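Local coordinates for Endoglucanase(Endo-1,4-beta-glucanase)protein (PDB 6R2J) that probably hydrolyses internal beta-1,4-glucosidic bonds of cellulose as a family 5 endoglucanase, and holds cellobiose in its sugar-binding cleft, at residues Ile55-Ile60 / Arg78-Thr83; Leu86-Gly91 / Gly132-Leu137; Asn268-Leu273 / Glu308-His313; Gly15-Gly20 / Leu250-Ile255. All coordinates share one frame; numbering follows the deposited sequence. Where two conformers were deposited one is given.

The four contacts sample a TIM barrel from its core to its outer helices. Contact 4 spans the barrel interior, its centre about 7 Å from that of the chain, and its Glu252 side chain lies about 5 Å from a bound glucose unit. Contact 1 backs onto it through Arg56, whose NH1 lies 2.9 Å from Glu252 OE2 in a salt bridge; the centres of contacts 1 and 4 are about 14 Å apart. Contact 2 continues from contact 1 along helix 74-89, with centres about 11 Å apart. Contact 3 packs outside contact 4, again with about 14 Å between centres: Leu270 rests on Tyr253. Contacts 1 and 3 are separate, their centres about 26 Å apart.

Contact 1 (Ile55-Ile60 / Arg78-Thr83); sequences IRFPFI and RLLKKT
Thr83 sets its methyl CG2 almost squarely over one face of the Phe57 ring, 4.0 Å from the ring centroid and only 8° off the normal, a clear CH-pi contact. The two side chains approach head-on, Phe57 from the strand and Thr83 from the helix. The same ring is met at its edge by Leu80, whose CD2 lies 3.8 Å from Phe57 CE2, so face and rim are packed by successive turns of one helix. With Phe57 CG anti to the backbone N (chi1 -171°), the ring extends from the strand straight at the helix. Leu80 also reaches Phe59, the next residue on this side of the strand: CD2 is 4.2 Å from Phe59 CB, while CD1 lies over the Phe59 ring face, offset toward its rim. The contacts here are made by carbon atoms, and all four residues are buried. The outer side of the helix is different in kind. Arg78 and Lys81 are exposed, and polar partners lie along the surface: Arg78 pairs with Asp75 and Lys82 with Glu40. On the strand, Arg56 and Pro58 point to the opposite side from the phenylalanines, into the barrel, where Arg56 meets acidic residues including Asp140 and Glu175. Strand 55-59 and helix 78-83 run antiparallel, 171° between directions, with axes 11.2 Å apart at closest approach. Since the helix leads on to the adjacent parallel strand 93-98, this is the packing of a beta-alpha-beta crossover, the repeating element of the TIM barrel.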
loop_
_atom_site.group_PDB
_atom_site.type_symbol
_atom_site.label_atom_id
_atom_site.label_comp_id
_atom_site.label_asym_id
_atom_site.label_seq_id
_atom_site.Cartn_x
_atom_site.Cartn_y
_atom_site.Cartn_z
ATOM N N ILE A 55 4.690 -4.174 -6.125
ATOM C CA ILE A 55 3.275 -3.959 -6.363
ATOM C C ILE A 55 2.552 -3.984 -5.018
ATOM O O ILE A 55 2.750 -4.895 -4.209
ATOM C CB ILE A 55 2.688 -5.047 -7.281
ATOM C CG1 ILE A 55 3.452 -5.087 -8.607
ATOM C CG2 ILE A 55 1.184 -4.828 -7.480
ATOM C CD1 ILE A 55 3.112 -3.961 -9.542
ATOM N N ARG A 56 1.711 -2.981 -4.789
ATOM C CA ARG A 56 0.761 -2.983 -3.688
ATOM C C ARG A 56 -0.614 -3.258 -4.279
ATOM O O ARG A 56 -1.035 -2.585 -5.228
ATOM C CB ARG A 56 0.765 -1.659 -2.915
ATOM C CG ARG A 56 -0.319 -1.623 -1.781
ATOM C CD ARG A 56 -0.063 -0.409 -0.953
ATOM N NE ARG A 56 -0.920 -0.154 0.206
ATOM C CZ ARG A 56 -1.954 0.676 0.229
ATOM N NH1 ARG A 56 -2.346 1.309 -0.870
ATOM N NH2 ARG A 56 -2.578 0.897 1.375
ATOM N N PHE A 57 -1.308 -4.251 -3.744
ATOM C CA PHE A 57 -2.566 -4.675 -4.352
ATOM C C PHE A 57 -3.731 -4.613 -3.378
ATOM O O PHE A 57 -3.895 -5.530 -2.551
ATOM C CB PHE A 57 -2.440 -6.076 -4.938
ATOM C CG PHE A 57 -3.625 -6.460 -5.763
ATOM C CD1 PHE A 57 -3.784 -5.922 -7.030
ATOM C CD2 PHE A 57 -4.609 -7.286 -5.263
ATOM C CE1 PHE A 57 -4.884 -6.232 -7.830
ATOM C CE2 PHE A 57 -5.743 -7.576 -6.049
ATOM C CZ PHE A 57 -5.860 -7.065 -7.335
ATOM N N PRO A 58 -4.586 -3.575 -3.461
ATOM C CA PRO A 58 -5.770 -3.512 -2.585
ATOM C C PRO A 58 -6.850 -4.551 -2.926
ATOM O O PRO A 58 -7.140 -4.842 -4.095
ATOM C CB PRO A 58 -6.293 -2.074 -2.776
ATOM C CG PRO A 58 -5.129 -1.298 -3.380
ATOM C CD PRO A 58 -4.356 -2.307 -4.200
ATOM N N PHE A 59 -7.459 -5.087 -1.868
ATOM C CA PHE A 59 -8.649 -5.914 -1.910
ATOM C C PHE A 59 -9.455 -5.511 -0.679
ATOM O O PHE A 59 -8.964 -4.787 0.217
ATOM C CB PHE A 59 -8.237 -7.381 -1.973
ATOM C CG PHE A 59 -7.701 -7.888 -0.681
ATOM C CD1 PHE A 59 -6.389 -7.650 -0.331
ATOM C CD2 PHE A 59 -8.544 -8.526 0.234
ATOM C CE1 PHE A 59 -5.896 -8.089 0.888
ATOM C CE2 PHE A 59 -8.083 -8.950 1.449
ATOM C CZ PHE A 59 -6.750 -8.758 1.777
ATOM N N ILE A 60 -10.712 -5.961 -0.617
ATOM C CA ILE A 60 -11.517 -5.688 0.568
ATOM C C ILE A 60 -11.919 -6.972 1.284
ATOM O O ILE A 60 -12.162 -8.019 0.673
ATOM C CB ILE A 60 -12.712 -4.732 0.331
ATOM C CG1 ILE A 60 -13.706 -5.325 -0.672
ATOM C CG2 ILE A 60 -12.176 -3.327 -0.118
ATOM C CD1 ILE A 60 -14.956 -4.478 -0.834
ATOM N N ARG A 78 -8.864 -17.423 -5.211
ATOM C CA ARG A 78 -8.319 -17.807 -6.514
ATOM C C ARG A 78 -7.895 -16.572 -7.306
ATOM O O ARG A 78 -6.840 -16.561 -7.948
ATOM C CB ARG A 78 -9.382 -18.675 -7.228
ATOM C CG ARG A 78 -9.053 -19.218 -8.636
ATOM C CD ARG A 78 -10.336 -19.680 -9.455
ATOM N NE ARG A 78 -11.459 -18.729 -9.345
ATOM C CZ ARG A 78 -11.496 -17.512 -9.897
ATOM N NH1 ARG A 78 -10.486 -17.077 -10.653
ATOM N NH2 ARG A 78 -12.565 -16.738 -9.706
ATOM N N LEU A 79 -8.666 -15.490 -7.214
ATOM C CA LEU A 79 -8.312 -14.276 -7.949
ATOM C C LEU A 79 -7.063 -13.622 -7.363
ATOM O O LEU A 79 -6.214 -13.111 -8.102
ATOM C CB LEU A 79 -9.491 -13.309 -7.905
ATOM C CG LEU A 79 -10.660 -13.584 -8.843
ATOM C CD1 LEU A 79 -11.890 -12.824 -8.379
ATOM C CD2 LEU A 79 -10.229 -13.201 -10.269
ATOM N N LEU A 80 -6.935 -13.642 -6.040
ATOM C CA LEU A 80 -5.725 -13.125 -5.410
ATOM C C LEU A 80 -4.522 -14.021 -5.698
ATOM O O LEU A 80 -3.409 -13.528 -5.915
ATOM C CB LEU A 80 -5.973 -12.994 -3.913
ATOM C CG LEU A 80 -6.876 -11.855 -3.447
ATOM C CD1 LEU A 80 -7.267 -11.993 -1.969
ATOM C CD2 LEU A 80 -6.164 -10.574 -3.683
ATOM N N LYS A 81 -4.719 -15.338 -5.715
ATOM C CA LYS A 81 -3.622 -16.249 -6.039
ATOM C C LYS A 81 -3.097 -16.004 -7.456
ATOM O O LYS A 81 -1.881 -16.031 -7.703
ATOM C CB LYS A 81 -4.114 -17.681 -5.903
ATOM C CG LYS A 81 -3.250 -18.679 -6.647
ATOM C CD LYS A 81 -1.879 -18.850 -5.949
ATOM C CE LYS A 81 -1.781 -20.205 -5.200
ATOM N NZ LYS A 81 -0.355 -20.598 -5.000
ATOM N N LYS A 82 -4.022 -15.821 -8.402
ATOM C CA LYS A 82 -3.668 -15.480 -9.767
ATOM C C LYS A 82 -2.811 -14.226 -9.787
ATOM O O LYS A 82 -1.786 -14.176 -10.475
ATOM C CB LYS A 82 -4.956 -15.293 -10.590
ATOM C CG LYS A 82 -4.744 -14.673 -11.966
ATOM C CD LYS A 82 -6.017 -14.594 -12.822
ATOM C CE LYS A 82 -5.708 -13.867 -14.139
ATOM N NZ LYS A 82 -6.908 -13.583 -14.997
ATOM N N THR A 83 -3.226 -13.198 -9.029
ATOM C CA THR A 83 -2.484 -11.939 -8.958
ATOM C C THR A 83 -1.057 -12.195 -8.486
ATOM O O THR A 83 -0.093 -11.699 -9.083
ATOM C CB THR A 83 -3.229 -10.979 -8.022
ATOM O OG1 THR A 83 -4.516 -10.683 -8.612
ATOM C CG2 THR A 83 -2.426 -9.706 -7.775
#

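Contact 2 (Leu86-Gly91 / Gly132-Leu137); sequences LAAQNG and GHPGLL
His133 ND1 accepts the backbone N-H of Gly135 at 2.9 Å, with an N-H...acceptor angle of 155° and the donor only 1° out of the ring plane. The other ring nitrogen, NE2, bonds to Asp85 on helix 74-89. Held at both nitrogens, the imidazole has its rotation fixed, and it ties the start of the turn to the helix against which the turn packs. Residues His133 to Leu136 form a type I beta turn, closed by Leu136 N on His133 O.

The turn meets the helix chiefly at Ala88. Its CB presses against the Gly135 backbone, 3.4 Å from both N and CA, the latter tighter than ordinary van der Waals contact. A beta carbon on Gly135 would collide with this methyl, which explains why the helix can come so near here. Around this point Ala88 CB also touches Pro134 CB at 4.3 Å and approaches the edge of the His133 ring.

Just beyond, the helix ends in a Schellman motif with Gly91, at positive phi, as its C-prime residue: Gly91 N bonds to Ala88 O and Gln92 N to Ala87 O. The Asn90 side chain turns back on the last turn, ND2 reaching Leu86 O at 3.0 Å.

Strand 93-98 flanks both elements: Val94 bonds through its backbone to Gly135 and Leu137, and Ala87 packs on its side chain, while Phe44 of helix 41-49 covers Leu86 and Ala87.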
loop_
_atom_site.group_PDB
_atom_site.type_symbol
_atom_site.label_atom_id
_atom_site.label_comp_id
_atom_site.label_asym_id
_atom_site.label_seq_id
_atom_site.Cartn_x
_atom_site.Cartn_y
_atom_site.Cartn_z
ATOM N N LEU A 86 0.922 -14.113 -11.261
ATOM C CA LEU A 86 1.334 -13.311 -12.408
ATOM C C LEU A 86 2.429 -12.332 -12.015
ATOM O O LEU A 86 3.384 -12.122 -12.774
ATOM C CB LEU A 86 0.114 -12.592 -13.009
ATOM C CG LEU A 86 -0.952 -13.510 -13.637
ATOM C CD1 LEU A 86 -2.152 -12.693 -13.986
ATOM C CD2 LEU A 86 -0.417 -14.229 -14.852
ATOM N N ALA A 87 2.329 -11.754 -10.810
ATOM C CA ALA A 87 3.414 -10.915 -10.301
ATOM C C ALA A 87 4.722 -11.690 -10.271
ATOM O O ALA A 87 5.739 -11.238 -10.816
ATOM C CB ALA A 87 3.060 -10.344 -8.916
ATOM N N ALA A 88 4.708 -12.887 -9.674
ATOM C CA ALA A 88 5.952 -13.622 -9.438
ATOM C C ALA A 88 6.579 -14.114 -10.744
ATOM O O ALA A 88 7.815 -14.152 -10.884
ATOM C CB ALA A 88 5.687 -14.818 -8.516
ATOM N N GLN A 89 5.742 -14.525 -11.699
ATOM C CA GLN A 89 6.276 -14.918 -12.991
ATOM C C GLN A 89 7.032 -13.773 -13.644
ATOM O O GLN A 89 7.961 -14.015 -14.432
ATOM C CB GLN A 89 5.155 -15.356 -13.924
ATOM C CG GLN A 89 4.519 -16.679 -13.590
ATOM C CD GLN A 89 3.320 -16.991 -14.473
ATOM O OE1 GLN A 89 2.435 -17.639 -14.013
ATOM N NE2 GLN A 89 3.287 -16.520 -15.719
ATOM N N ASN A 90 6.631 -12.534 -13.363
ATOM C CA ASN A 90 7.261 -11.353 -13.917
ATOM C C ASN A 90 8.274 -10.742 -12.974
ATOM O O ASN A 90 8.559 -9.545 -13.083
ATOM C CB ASN A 90 6.209 -10.321 -14.280
ATOM C CG ASN A 90 5.501 -10.653 -15.575
ATOM O OD1 ASN A 90 6.055 -10.473 -16.695
ATOM N ND2 ASN A 90 4.258 -11.147 -15.448
ATOM N N GLY A 91 8.824 -11.533 -12.055
ATOM C CA GLY A 91 9.870 -11.045 -11.174
ATOM C C GLY A 91 9.452 -9.983 -10.197
ATOM O O GLY A 91 10.316 -9.248 -9.713
ATOM N N GLY A 132 4.073 -18.638 1.829
ATOM C CA GLY A 132 5.108 -19.232 1.010
ATOM C C GLY A 132 5.047 -18.902 -0.464
ATOM O O GLY A 132 5.882 -19.409 -1.233
ATOM N N HIS A 133 4.092 -18.083 -0.882
ATOM C CA HIS A 133 3.928 -17.821 -2.296
ATOM C C HIS A 133 5.091 -16.965 -2.780
ATOM O O HIS A 133 5.427 -15.964 -2.135
ATOM C CB HIS A 133 2.604 -17.118 -2.593
ATOM C CG HIS A 133 2.279 -17.119 -4.047
ATOM N ND1 HIS A 133 3.075 -16.494 -4.982
ATOM C CD2 HIS A 133 1.312 -17.757 -4.742
ATOM C CE1 HIS A 133 2.598 -16.727 -6.188
ATOM N NE2 HIS A 133 1.523 -17.483 -6.069
ATOM N N PRO A 134 5.717 -17.303 -3.909
ATOM C CA PRO A 134 6.906 -16.526 -4.327
ATOM C C PRO A 134 6.623 -15.060 -4.640
ATOM O O PRO A 134 7.489 -14.201 -4.407
ATOM C CB PRO A 134 7.464 -17.312 -5.529
ATOM C CG PRO A 134 6.321 -18.228 -5.991
ATOM C CD PRO A 134 5.487 -18.506 -4.749
ATOM N N GLY A 135 5.435 -14.756 -5.155
ATOM C CA GLY A 135 5.090 -13.404 -5.491
ATOM C C GLY A 135 4.559 -12.602 -4.343
ATOM O O GLY A 135 4.141 -11.460 -4.530
ATOM N N LEU A 136 4.570 -13.157 -3.142
ATOM C CA LEU A 136 4.087 -12.423 -1.981
ATOM C C LEU A 136 5.256 -11.756 -1.269
ATOM O O LEU A 136 6.199 -12.433 -0.852
ATOM C CB LEU A 136 3.374 -13.344 -0.996
ATOM C CG LEU A 136 2.833 -12.668 0.264
ATOM C CD1 LEU A 136 1.634 -11.771 0.002
ATOM C CD2 LEU A 136 2.499 -13.772 1.271
ATOM N N LEU A 137 5.179 -10.443 -1.104
ATOM C CA LEU A 137 6.114 -9.727 -0.253
ATOM C C LEU A 137 5.586 -9.567 1.164
ATOM O O LEU A 137 6.360 -9.657 2.119
ATOM C CB LEU A 137 6.364 -8.329 -0.794
ATOM C CG LEU A 137 7.444 -7.521 -0.084
ATOM C CD1 LEU A 137 8.817 -8.147 -0.209
ATOM C CD2 LEU A 137 7.401 -6.091 -0.709
#

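Contact 3 (Asn268-Leu273 / Glu308-His313); sequences NLLAYL and ELMRKH
Leu270 lays its CB over one face of the His313 imidazole, 3.7 Å from the ring centroid and 19° off the normal, a CH-pi contact displaced toward the rim. The two side chains meet at about a right angle, and the leucine follows the ring with a second group: CD1 comes within 3.6 Å of His313 CD2. From there CD1 goes on to Met310, 4.3 Å from its CG. Ala271 adds a looser contact, its CB 4.4 Å from His313 CE1. The opposite face of the imidazole is covered from within its own segment by Lys312, whose CG sits 3.2 Å above the ring plane, so the ring is sandwiched between two aliphatic groups. With CG beside its backbone N (chi1 -53°), His313 places the ring against Leu270.

Helix 260-276 links the last two strands of the TIM barrel, 248-252 and 280-285, and helix 305-311 follows the final strand. The contact thus joins two helical elements of the outer layer where the chain completes its circuit.

The ring is positioned by Asp267, one turn before Ala271, whose OD1 bonds to His313 NE2 and also forms a salt bridge with Lys312 NZ. Replacing His313 by alanine would remove the imidazole and is likely to leave Leu270 CB and Lys312 CG without the ring they cover, and Asp267 OD1 without one of its partners. The His313 carbonyl is held in turn by Asn274 ND2. Beneath the layer, Leu270 rests on Tyr253 and on Ser280, and Met310 on Ile296 and Met266.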
loop_
_atom_site.group_PDB
_atom_site.type_symbol
_atom_site.label_atom_id
_atom_site.label_comp_id
_atom_site.label_asym_id
_atom_site.label_seq_id
_atom_site.Cartn_x
_atom_site.Cartn_y
_atom_site.Cartn_z
ATOM N N ASN A 268 11.012 15.576 -6.237
ATOM C CA ASN A 268 11.776 15.823 -5.022
ATOM C C ASN A 268 11.425 14.826 -3.928
ATOM O O ASN A 268 12.288 14.470 -3.120
ATOM C CB ASN A 268 11.514 17.240 -4.554
ATOM C CG ASN A 268 12.060 18.257 -5.492
ATOM O OD1 ASN A 268 13.121 18.048 -6.090
ATOM N ND2 ASN A 268 11.349 19.374 -5.635
ATOM N N LEU A 269 10.163 14.394 -3.859
ATOM C CA LEU A 269 9.804 13.361 -2.891
ATOM C C LEU A 269 10.573 12.066 -3.153
ATOM O O LEU A 269 11.227 11.530 -2.256
ATOM C CB LEU A 269 8.298 13.118 -2.918
ATOM C CG LEU A 269 7.850 11.909 -2.115
ATOM C CD1 LEU A 269 8.023 12.097 -0.600
ATOM C CD2 LEU A 269 6.394 11.546 -2.483
ATOM N N LEU A 270 10.492 11.534 -4.373
ATOM C CA LEU A 270 11.186 10.286 -4.674
ATOM C C LEU A 270 12.692 10.399 -4.416
ATOM O O LEU A 270 13.317 9.438 -3.951
ATOM C CB LEU A 270 10.889 9.855 -6.113
ATOM C CG LEU A 270 9.461 9.336 -6.357
ATOM C CD1 LEU A 270 9.274 8.891 -7.837
ATOM C CD2 LEU A 270 9.068 8.187 -5.457
ATOM N N ALA A 271 13.286 11.568 -4.696
ATOM C CA ALA A 271 14.707 11.763 -4.439
ATOM C C ALA A 271 15.002 11.636 -2.955
ATOM O O ALA A 271 15.949 10.949 -2.553
ATOM C CB ALA A 271 15.134 13.142 -4.956
ATOM N N TYR A 272 14.167 12.274 -2.126
ATOM C CA TYR A 272 14.285 12.188 -0.675
ATOM C C TYR A 272 14.081 10.763 -0.182
ATOM O O TYR A 272 14.788 10.295 0.715
ATOM C CB TYR A 272 13.228 13.103 -0.050
ATOM C CG TYR A 272 13.128 13.027 1.449
ATOM C CD1 TYR A 272 14.228 13.325 2.252
ATOM C CD2 TYR A 272 11.921 12.694 2.072
ATOM C CE1 TYR A 272 14.151 13.274 3.628
ATOM C CE2 TYR A 272 11.822 12.644 3.464
ATOM C CZ TYR A 272 12.941 12.934 4.235
ATOM O OH TYR A 272 12.859 12.900 5.607
ATOM N N LEU A 273 13.101 10.060 -0.736
ATOM C CA LEU A 273 12.901 8.671 -0.353
ATOM C C LEU A 273 14.132 7.828 -0.642
ATOM O O LEU A 273 14.555 7.031 0.199
ATOM C CB LEU A 273 11.680 8.145 -1.082
ATOM C CG LEU A 273 10.419 8.851 -0.607
ATOM C CD1 LEU A 273 9.238 8.089 -1.194
ATOM C CD2 LEU A 273 10.323 8.914 0.902
ATOM N N GLU A 308 7.181 8.355 -16.747
ATOM C CA GLU A 308 8.413 8.994 -17.178
ATOM C C GLU A 308 9.108 9.716 -16.028
ATOM O O GLU A 308 10.341 9.720 -15.957
ATOM C CB GLU A 308 8.098 9.929 -18.348
ATOM C CG GLU A 308 7.498 9.196 -19.559
ATOM C CD GLU A 308 7.350 10.095 -20.769
ATOM O OE1 GLU A 308 7.154 11.316 -20.572
ATOM O OE2 GLU A 308 7.422 9.578 -21.912
ATOM N N LEU A 309 8.346 10.298 -15.102
ATOM C CA LEU A 309 8.986 10.961 -13.968
ATOM C C LEU A 309 9.579 9.954 -12.990
ATOM O O LEU A 309 10.592 10.244 -12.345
ATOM C CB LEU A 309 7.995 11.898 -13.274
ATOM C CG LEU A 309 8.641 12.706 -12.159
ATOM C CD1 LEU A 309 8.609 14.204 -12.321
ATOM C CD2 LEU A 309 7.943 12.312 -10.854
ATOM N N MET A 310 8.950 8.781 -12.859
ATOM C CA MET A 310 9.435 7.774 -11.925
ATOM C C MET A 310 10.794 7.241 -12.352
ATOM O O MET A 310 11.630 6.920 -11.507
ATOM C CB MET A 310 8.439 6.614 -11.853
ATOM C CG MET A 310 7.218 6.809 -10.958
ATOM S SD MET A 310 6.372 5.169 -10.724
ATOM C CE MET A 310 7.737 4.204 -10.125
ATOM N N ARG A 311 11.027 7.122 -13.656
ATOM C CA ARG A 311 12.166 6.337 -14.126
ATOM C C ARG A 311 13.508 6.855 -13.609
ATOM O O ARG A 311 14.414 6.046 -13.349
ATOM C CB ARG A 311 12.141 6.226 -15.650
ATOM C CG ARG A 311 11.064 5.282 -16.141
ATOM C CD ARG A 311 11.364 4.778 -17.525
ATOM N NE ARG A 311 11.318 5.853 -18.517
ATOM C CZ ARG A 311 10.368 5.991 -19.434
ATOM N NH1 ARG A 311 9.366 5.116 -19.460
ATOM N NH2 ARG A 311 10.444 6.977 -20.341
ATOM N N LYS A 312 13.674 8.180 -13.468
ATOM C CA LYS A 312 14.968 8.674 -13.006
ATOM C C LYS A 312 15.294 8.192 -11.604
ATOM O O LYS A 312 16.475 8.212 -11.219
ATOM C CB LYS A 312 15.059 10.201 -13.096
ATOM C CG LYS A 312 14.517 10.968 -11.913
ATOM C CD LYS A 312 14.696 12.502 -12.064
ATOM C CE LYS A 312 14.009 13.074 -13.341
ATOM N NZ LYS A 312 12.517 12.798 -13.523
ATOM N N HIS A 313 14.283 7.732 -10.845
ATOM C CA HIS A 313 14.429 7.429 -9.422
ATOM C C HIS A 313 14.514 5.946 -9.069
ATOM O O HIS A 313 14.757 5.634 -7.903
ATOM C CB HIS A 313 13.293 8.064 -8.601
ATOM C CG HIS A 313 13.127 9.531 -8.837
ATOM N ND1 HIS A 313 14.025 10.470 -8.378
ATOM C CD2 HIS A 313 12.170 10.218 -9.505
ATOM C CE1 HIS A 313 13.634 11.671 -8.770
ATOM N NE2 HIS A 313 12.509 11.545 -9.448
#

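Contact 4 (Gly15-Gly20 / Leu250-Ile255); sequences GVNISG and LGEYGI
A direct hydrogen bond across the barrel interior joins Asn17 of the first strand to Gly251 of strand 248-252. Asn17 ND2 donates to Gly251 O at 3.0 Å with an N-H...acceptor angle of 171°, the acceptor lying in the amide plane. CG stands beside the backbone N (chi1 -72°), which places ND2 at Gly251 O. ND2 also bonds to Tyr282 O, and OD1 accepts from Arg56, so three neighbours fix the flat group.

Strand 280-285 comes between the two in the closed TIM barrel, so Asn17, on the first strand, binds both the eighth and the seventh strands where the barrel closes. A leucine in its place would probably leave the carbonyls of Gly251 and Tyr282 without this donor and take one partner from Arg56.

Next to the bond, Glu252 CG passes 3.9 Å from Asn17 ND2, and the carboxylate stands 84° to the amide plane. That carboxylate is held by Arg56 and by Tyr208, which lines the glycan pocket; the Glu252 side chain is about 5 Å from a bound glucose unit, and its OE2 bonds to a Tris molecule, probably from the crystallisation liquor. A second link runs through water, which donates to Gly15 O at 2.8 Å and lies 2.9 Å from Tyr253 OH.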
loop_
_atom_site.group_PDB
_atom_site.type_symbol
_atom_site.label_atom_id
_atom_site.label_comp_id
_atom_site.label_asym_id
_atom_site.label_seq_id
_atom_site.Cartn_x
_atom_site.Cartn_y
_atom_site.Cartn_z
ATOM N N GLY A 15 7.384 1.353 -6.450
ATOM C CA GLY A 15 6.474 0.486 -7.136
ATOM C C GLY A 15 5.189 1.202 -7.399
ATOM O O GLY A 15 5.174 2.443 -7.423
ATOM N N VAL A 16 4.114 0.418 -7.574
ATOM C CA VAL A 16 2.831 0.931 -8.020
ATOM C C VAL A 16 1.718 0.202 -7.299
ATOM O O VAL A 16 1.780 -1.007 -7.095
ATOM C CB VAL A 16 2.644 0.757 -9.545
ATOM C CG1 VAL A 16 3.594 1.680 -10.355
ATOM C CG2 VAL A 16 2.823 -0.696 -9.946
ATOM N N ASN A 17 0.667 0.933 -6.973
ATOM C CA ASN A 17 -0.575 0.286 -6.612
ATOM C C ASN A 17 -1.300 -0.145 -7.888
ATOM O O ASN A 17 -1.384 0.628 -8.848
ATOM C CB ASN A 17 -1.455 1.257 -5.844
ATOM C CG ASN A 17 -0.952 1.527 -4.454
ATOM O OD1 ASN A 17 -1.274 0.781 -3.526
ATOM N ND2 ASN A 17 -0.216 2.621 -4.279
ATOM N N ILE A 18 -1.871 -1.360 -7.866
ATOM C CA ILE A 18 -2.549 -1.946 -9.021
ATOM C C ILE A 18 -4.014 -2.240 -8.712
ATOM O O ILE A 18 -4.318 -2.957 -7.740
ATOM C CB ILE A 18 -1.813 -3.202 -9.515
ATOM C CG1 ILE A 18 -0.398 -2.815 -9.991
ATOM C CG2 ILE A 18 -2.593 -3.871 -10.650
ATOM C CD1 ILE A 18 -0.313 -2.012 -11.331
ATOM N N SER A 19 -4.916 -1.695 -9.542
ATOM C CA SER A 19 -6.356 -1.833 -9.441
ATOM C C SER A 19 -6.759 -3.264 -9.810
ATOM O O SER A 19 -5.966 -4.013 -10.412
ATOM C CB SER A 19 -7.043 -0.777 -10.316
ATOM O OG SER A 19 -6.527 -0.868 -11.600
ATOM N N GLY A 20 -8.041 -3.626 -9.530
ATOM C CA GLY A 20 -9.087 -2.722 -9.022
ATOM C C GLY A 20 -10.037 -3.523 -8.156
ATOM O O GLY A 20 -11.225 -3.340 -8.214
ATOM N N LEU A 250 6.204 4.301 2.018
ATOM C CA LEU A 250 5.202 5.289 1.614
ATOM C C LEU A 250 4.240 4.637 0.619
ATOM O O LEU A 250 4.421 4.701 -0.603
ATOM C CB LEU A 250 5.873 6.514 1.021
ATOM C CG LEU A 250 4.940 7.716 1.007
ATOM C CD1 LEU A 250 4.718 8.347 2.431
ATOM C CD2 LEU A 250 5.476 8.736 0.013
ATOM N N GLY A 251 3.197 4.011 1.163
ATOM C CA GLY A 251 2.344 3.116 0.389
ATOM C C GLY A 251 1.446 3.772 -0.631
ATOM O O GLY A 251 0.879 3.078 -1.484
ATOM N N GLU A 252 1.241 5.067 -0.517
ATOM C CA GLU A 252 0.519 5.773 -1.556
ATOM C C GLU A 252 0.978 7.214 -1.654
ATOM O O GLU A 252 1.277 7.853 -0.650
ATOM C CB GLU A 252 -0.964 5.896 -1.277
ATOM C CG GLU A 252 -1.721 4.605 -1.304
ATOM C CD GLU A 252 -3.184 4.818 -1.049
ATOM O OE1 GLU A 252 -3.646 5.991 -1.183
ATOM O OE2 GLU A 252 -3.848 3.821 -0.680
ATOM N N TYR A 253 0.944 7.727 -2.880
ATOM C CA TYR A 253 1.306 9.079 -3.272
ATOM C C TYR A 253 0.961 9.082 -4.759
ATOM O O TYR A 253 1.078 8.042 -5.413
ATOM C CB TYR A 253 2.784 9.371 -3.031
ATOM C CG TYR A 253 3.693 8.843 -4.092
ATOM C CD1 TYR A 253 4.160 7.533 -4.032
ATOM C CD2 TYR A 253 4.093 9.651 -5.148
ATOM C CE1 TYR A 253 4.983 7.056 -4.964
ATOM C CE2 TYR A 253 4.924 9.161 -6.114
ATOM C CZ TYR A 253 5.356 7.869 -6.035
ATOM O OH TYR A 253 6.195 7.401 -7.032
ATOM N N GLY A 254 0.518 10.214 -5.312
ATOM C CA GLY A 254 0.179 10.287 -6.724
ATOM C C GLY A 254 -0.069 11.725 -7.098
ATOM O O GLY A 254 -0.258 12.581 -6.231
ATOM N N ILE A 255 -0.051 11.983 -8.403
ATOM C CA ILE A 255 -0.224 13.351 -8.875
ATOM C C ILE A 255 -1.096 13.350 -10.117
ATOM O O ILE A 255 -1.096 12.408 -10.914
ATOM C CB ILE A 255 1.125 14.060 -9.205
ATOM C CG1 ILE A 255 1.881 13.342 -10.325
ATOM C CG2 ILE A 255 2.029 14.189 -8.008
ATOM C CD1 ILE A 255 3.200 14.016 -10.739
HETATM O O HOH W 1 6.599 4.628 -6.501
#